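Long-range contact in exopolygalacturonate lyase (Vibrio vulnificus, PDB 5A29), which probably cleaves pectic polysaccharides by beta-elimination as a metal-binding lyase of polysaccharide lyase family 2: residues A23-V36 / P522-G534. Numbering follows the deposited sequence.
Sequences ADYTEQDAMRVQAV and PLALLTLDATLKG
Leu532 is the main bump of this contact. Its CD1 methyl fits a hollow lined by Tyr25, Asp29 and Arg32. Leu532 CD1 lies 3.4 Å from Asp29 OD1. It meets the Arg32 guanidinium at its edge, near NH2. The other methyl, CD2, packs on Ala23 CB. The backbone closes this end: Ala23 N donates to Leu532 O, and one water bridges the two carbonyl oxygens of the same residues.

Asp529 receives the Tyr25 hydroxyl. Tyr25 OH donates to Asp529 OD1 over 2.5 Å, on the syn lone pair, with ring and carboxylate planes 69° apart. CG of Tyr25 stands anti to the backbone N (chi1 -156°), which lays the ring across Asp29 CB and brings OH to the carboxylate. Lys533 runs extended past the ring, and its NZ forms a salt bridge with Asp529 OD2. Val33 CG2 presses on the same carboxylate, 3.3 Å from CG of Asp529. A water joins Asp529 OD1 to Asp29 O.

The contact pairs two helices, 27-36 and 522-532, running broadly antiparallel, 144° between their directions, with the axes 9.8 Å apart at closest approach. It brings the start of the modelled chain onto a helix from the late part of the chain, away from the manganese site. Helix 88-101 packs on Pro522, Leu526 and Asp529, and helix 484-500 on Arg32, Leu525 and Leu528. Thr26 and Asp29 form a capping box at the first helix. A Schellman motif at Gly534 ends the second.

Arg32 bends at chi3 and crosses Leu525 and Leu528 at a slant, CD near Leu525 CD2 and NH2 near Leu528 CD2. Its NH2 forms a salt bridge with Asp29 OD1, and NH1 pairs with Asp494. A water links NE to Leu525 O. Farther along, Val36 wedges between two leucines: CG2 sits 3.8 Å from Leu525 CD1, and CG1 meets Leu526 CD1 and the Pro522 ring.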
loop_
_atom_site.group_PDB
_atom_site.type_symbol
_atom_site.label_atom_id
_atom_site.label_comp_id
_atom_site.label_asym_id
_atom_site.label_seq_id
_atom_site.Cartn_x
_atom_site.Cartn_y
_atom_site.Cartn_z
ATOM N N ALA A 23 -1.964 -6.659 -30.722
ATOM C CA ALA A 23 -3.366 -7.231 -30.742
ATOM C C ALA A 23 -4.292 -6.596 -31.845
ATOM O O ALA A 23 -4.184 -5.387 -32.169
ATOM C CB ALA A 23 -3.990 -7.133 -29.336
ATOM N N ASP A 24 -5.105 -7.462 -32.459
ATOM C CA ASP A 24 -6.333 -7.135 -33.177
ATOM C C ASP A 24 -7.420 -6.598 -32.192
ATOM O O ASP A 24 -8.032 -7.331 -31.419
ATOM C CB ASP A 24 -6.829 -8.392 -33.832
ATOM C CG ASP A 24 -6.105 -8.666 -35.173
ATOM O OD1 ASP A 24 -5.031 -8.063 -35.422
ATOM O OD2 ASP A 24 -6.629 -9.447 -35.994
ATOM N N TYR A 25 -7.648 -5.321 -32.303
ATOM C CA TYR A 25 -8.439 -4.607 -31.335
ATOM C C TYR A 25 -9.933 -4.716 -31.744
ATOM O O TYR A 25 -10.257 -4.802 -32.958
ATOM C CB TYR A 25 -8.006 -3.170 -31.447
ATOM C CG TYR A 25 -8.242 -2.341 -30.201
ATOM C CD1 TYR A 25 -7.388 -2.486 -29.071
ATOM C CD2 TYR A 25 -9.256 -1.415 -30.167
ATOM C CE1 TYR A 25 -7.567 -1.703 -27.937
ATOM C CE2 TYR A 25 -9.464 -0.638 -29.031
ATOM C CZ TYR A 25 -8.599 -0.783 -27.942
ATOM O OH TYR A 25 -8.794 0.013 -26.889
ATOM N N THR A 26 -10.829 -4.636 -30.750
ATOM C CA THR A 26 -12.271 -4.822 -31.047
ATOM C C THR A 26 -13.057 -3.743 -30.403
ATOM O O THR A 26 -12.564 -2.975 -29.530
ATOM C CB THR A 26 -12.812 -6.131 -30.453
ATOM O OG1 THR A 26 -12.761 -6.036 -28.981
ATOM C CG2 THR A 26 -11.991 -7.324 -30.973
ATOM N N GLU A 27 -14.330 -3.706 -30.801
ATOM C CA GLU A 27 -15.244 -2.744 -30.227
ATOM C C GLU A 27 -15.326 -2.976 -28.698
ATOM O O GLU A 27 -15.526 -2.034 -27.957
ATOM C CB GLU A 27 -16.640 -3.093 -30.833
ATOM C CG GLU A 27 -17.659 -2.090 -30.418
ATOM C CD GLU A 27 -18.957 -2.336 -31.174
ATOM O OE1 GLU A 27 -19.085 -3.391 -31.862
ATOM O OE2 GLU A 27 -19.829 -1.470 -31.023
ATOM N N GLN A 28 -15.290 -4.218 -28.261
ATOM C CA GLN A 28 -15.329 -4.471 -26.783
ATOM C C GLN A 28 -14.144 -3.857 -26.073
ATOM O O GLN A 28 -14.273 -3.317 -24.952
ATOM C CB GLN A 28 -15.346 -5.966 -26.470
ATOM C CG GLN A 28 -16.736 -6.580 -26.644
ATOM C CD GLN A 28 -17.037 -6.827 -28.099
ATOM O OE1 GLN A 28 -16.135 -7.121 -28.897
ATOM N NE2 GLN A 28 -18.304 -6.689 -28.475
ATOM N N ASP A 29 -12.953 -3.991 -26.662
ATOM C CA ASP A 29 -11.776 -3.273 -26.067
ATOM C C ASP A 29 -11.965 -1.796 -25.978
ATOM O O ASP A 29 -11.645 -1.143 -24.949
ATOM C CB ASP A 29 -10.492 -3.559 -26.919
ATOM C CG ASP A 29 -10.214 -4.987 -27.057
ATOM O OD1 ASP A 29 -10.254 -5.784 -26.034
ATOM O OD2 ASP A 29 -9.777 -5.374 -28.192
ATOM N N ALA A 30 -12.491 -1.189 -27.046
ATOM C CA ALA A 30 -12.769 0.241 -27.031
ATOM C C ALA A 30 -13.784 0.613 -25.953
ATOM O O ALA A 30 -13.695 1.687 -25.369
ATOM C CB ALA A 30 -13.303 0.724 -28.421
ATOM N N MET A 31 -14.791 -0.239 -25.756
ATOM C CA MET A 31 -15.847 0.142 -24.816
ATOM C C MET A 31 -15.284 0.185 -23.384
ATOM O O MET A 31 -15.761 0.991 -22.541
ATOM C CB MET A 31 -16.980 -0.880 -24.847
ATOM C CG MET A 31 -17.913 -0.718 -26.069
ATOM S SD MET A 31 -18.902 -2.244 -26.206
ATOM C CE MET A 31 -19.846 -2.151 -24.662
ATOM N N ARG A 32 -14.254 -0.612 -23.105
ATOM C CA ARG A 32 -13.654 -0.564 -21.756
ATOM C C ARG A 32 -12.895 0.736 -21.628
ATOM O O ARG A 32 -12.937 1.419 -20.554
ATOM C CB ARG A 32 -12.693 -1.731 -21.511
ATOM C CG ARG A 32 -13.380 -3.078 -21.477
ATOM C CD ARG A 32 -12.500 -4.158 -20.845
ATOM N NE ARG A 32 -11.233 -4.312 -21.637
ATOM C CZ ARG A 32 -11.128 -5.070 -22.761
ATOM N NH1 ARG A 32 -12.111 -5.906 -23.175
ATOM N NH2 ARG A 32 -9.948 -5.118 -23.388
ATOM N N VAL A 33 -12.217 1.156 -22.679
ATOM C CA VAL A 33 -11.544 2.462 -22.589
ATOM C C VAL A 33 -12.566 3.590 -22.450
ATOM O O VAL A 33 -12.339 4.585 -21.745
ATOM C CB VAL A 33 -10.603 2.730 -23.810
ATOM C CG1 VAL A 33 -10.085 4.159 -23.780
ATOM C CG2 VAL A 33 -9.444 1.757 -23.825
ATOM N N GLN A 34 -13.718 3.441 -23.087
ATOM C CA GLN A 34 -14.712 4.497 -22.948
ATOM C C GLN A 34 -15.314 4.530 -21.525
ATOM O O GLN A 34 -15.649 5.619 -21.060
ATOM C CB GLN A 34 -15.842 4.284 -24.015
ATOM C CG GLN A 34 -17.058 5.220 -23.823
ATOM C CD GLN A 34 -16.659 6.656 -24.119
ATOM O OE1 GLN A 34 -16.012 6.916 -25.136
ATOM N NE2 GLN A 34 -16.887 7.555 -23.169
ATOM N N ALA A 35 -15.486 3.377 -20.862
ATOM C CA ALA A 35 -15.879 3.419 -19.435
ATOM C C ALA A 35 -14.912 4.290 -18.615
ATOM O O ALA A 35 -15.325 5.133 -17.770
ATOM C CB ALA A 35 -15.950 2.028 -18.843
ATOM N N VAL A 36 -13.632 4.059 -18.824
ATOM C CA VAL A 36 -12.613 4.842 -18.120
ATOM C C VAL A 36 -12.649 6.321 -18.491
ATOM O O VAL A 36 -12.509 7.227 -17.627
ATOM C CB VAL A 36 -11.210 4.216 -18.361
ATOM C CG1 VAL A 36 -10.173 5.078 -17.647
ATOM C CG2 VAL A 36 -11.249 2.801 -17.710
ATOM N N PRO A 522 -9.439 1.656 -12.990
ATOM C CA PRO A 522 -9.005 2.390 -14.181
ATOM C C PRO A 522 -7.578 2.085 -14.550
ATOM O O PRO A 522 -7.272 1.867 -15.753
ATOM C CB PRO A 522 -9.058 3.866 -13.743
ATOM C CG PRO A 522 -10.102 3.879 -12.653
ATOM C CD PRO A 522 -9.933 2.567 -11.941
ATOM N N LEU A 523 -6.663 2.209 -13.590
ATOM C CA LEU A 523 -5.276 1.757 -13.925
ATOM C C LEU A 523 -5.212 0.335 -14.441
ATOM O O LEU A 523 -4.480 0.050 -15.406
ATOM C CB LEU A 523 -4.319 2.012 -12.742
ATOM C CG LEU A 523 -2.813 1.707 -13.048
ATOM C CD1 LEU A 523 -2.277 2.681 -14.110
ATOM C CD2 LEU A 523 -1.978 1.849 -11.717
ATOM N N ALA A 524 -5.900 -0.627 -13.797
ATOM C CA ALA A 524 -5.801 -1.995 -14.285
ATOM C C ALA A 524 -6.363 -2.068 -15.734
ATOM O O ALA A 524 -5.781 -2.763 -16.607
ATOM C CB ALA A 524 -6.607 -2.938 -13.417
ATOM N N LEU A 525 -7.548 -1.443 -15.951
ATOM C CA LEU A 525 -8.132 -1.453 -17.331
ATOM C C LEU A 525 -7.221 -0.829 -18.375
ATOM O O LEU A 525 -7.112 -1.330 -19.522
ATOM C CB LEU A 525 -9.550 -0.760 -17.341
ATOM C CG LEU A 525 -10.533 -1.606 -16.554
ATOM C CD1 LEU A 525 -11.777 -0.709 -16.265
ATOM C CD2 LEU A 525 -11.004 -2.890 -17.228
ATOM N N LEU A 526 -6.597 0.294 -18.019
ATOM C CA LEU A 526 -5.708 0.950 -18.983
ATOM C C LEU A 526 -4.412 0.213 -19.171
ATOM O O LEU A 526 -3.774 0.270 -20.269
ATOM C CB LEU A 526 -5.447 2.370 -18.555
ATOM C CG LEU A 526 -6.725 3.194 -18.535
ATOM C CD1 LEU A 526 -6.345 4.591 -18.061
ATOM C CD2 LEU A 526 -7.388 3.267 -19.943
ATOM N N THR A 527 -4.004 -0.544 -18.153
ATOM C CA THR A 527 -2.716 -1.318 -18.313
ATOM C C THR A 527 -3.020 -2.455 -19.325
ATOM O O THR A 527 -2.180 -2.848 -20.172
ATOM C CB THR A 527 -2.241 -1.859 -16.925
ATOM O OG1 THR A 527 -2.015 -0.727 -16.034
ATOM C CG2 THR A 527 -0.852 -2.613 -17.051
ATOM N N LEU A 528 -4.215 -3.063 -19.220
ATOM C CA LEU A 528 -4.559 -4.056 -20.203
ATOM C C LEU A 528 -4.631 -3.426 -21.609
ATOM O O LEU A 528 -4.120 -4.038 -22.603
ATOM C CB LEU A 528 -5.876 -4.728 -19.868
ATOM C CG LEU A 528 -6.468 -5.649 -20.930
ATOM C CD1 LEU A 528 -5.493 -6.768 -21.303
ATOM C CD2 LEU A 528 -7.808 -6.286 -20.526
ATOM N N ASP A 529 -5.243 -2.244 -21.689
ATOM C CA ASP A 529 -5.353 -1.603 -23.024
ATOM C C ASP A 529 -3.941 -1.310 -23.555
ATOM O O ASP A 529 -3.673 -1.463 -24.765
ATOM C CB ASP A 529 -6.028 -0.263 -22.892
ATOM C CG ASP A 529 -6.511 0.234 -24.231
ATOM O OD1 ASP A 529 -7.316 -0.496 -24.892
ATOM O OD2 ASP A 529 -6.104 1.362 -24.566
ATOM N N ALA A 530 -3.052 -0.811 -22.683
ATOM C CA ALA A 530 -1.654 -0.612 -23.104
ATOM C C ALA A 530 -1.030 -1.901 -23.631
ATOM O O ALA A 530 -0.290 -1.866 -24.634
ATOM C CB ALA A 530 -0.841 -0.008 -21.942
ATOM N N THR A 531 -1.309 -3.045 -23.007
ATOM C CA THR A 531 -0.694 -4.302 -23.354
ATOM C C THR A 531 -1.246 -4.693 -24.741
ATOM O O THR A 531 -0.525 -5.223 -25.571
ATOM C CB THR A 531 -1.020 -5.437 -22.320
ATOM O OG1 THR A 531 -0.519 -5.073 -21.019
ATOM C CG2 THR A 531 -0.379 -6.718 -22.666
ATOM N N LEU A 532 -2.545 -4.503 -24.966
ATOM C CA LEU A 532 -3.106 -4.776 -26.321
ATOM C C LEU A 532 -2.469 -3.900 -27.409
ATOM O O LEU A 532 -2.438 -4.315 -28.582
ATOM C CB LEU A 532 -4.657 -4.575 -26.321
ATOM C CG LEU A 532 -5.427 -5.489 -25.362
ATOM C CD1 LEU A 532 -6.995 -5.213 -25.358
ATOM C CD2 LEU A 532 -5.200 -6.951 -25.661
ATOM N N LYS A 533 -1.977 -2.709 -27.055
ATOM C CA LYS A 533 -1.396 -1.778 -27.992
ATOM C C LYS A 533 0.152 -1.867 -27.935
ATOM O O LYS A 533 0.832 -1.032 -28.480
ATOM C CB LYS A 533 -1.870 -0.362 -27.721
ATOM C CG LYS A 533 -3.377 -0.218 -27.951
ATOM C CD LYS A 533 -3.881 1.089 -27.332
ATOM C CE LYS A 533 -5.296 1.257 -27.879
ATOM N NZ LYS A 533 -5.936 2.365 -27.129
ATOM N N GLY A 534 0.687 -2.914 -27.317
ATOM C CA GLY A 534 2.159 -3.091 -27.157
ATOM C C GLY A 534 2.882 -1.993 -26.398
ATOM O O GLY A 534 4.039 -1.744 -26.677
HETATM O O HOH W 1 -4.093 -3.007 -30.755
HETATM O O HOH W 2 -0.111 -6.708 -28.349
HETATM O O HOH W 3 -9.223 -1.969 -23.816
HETATM O O HOH W 4 -9.147 -2.618 -21.068
#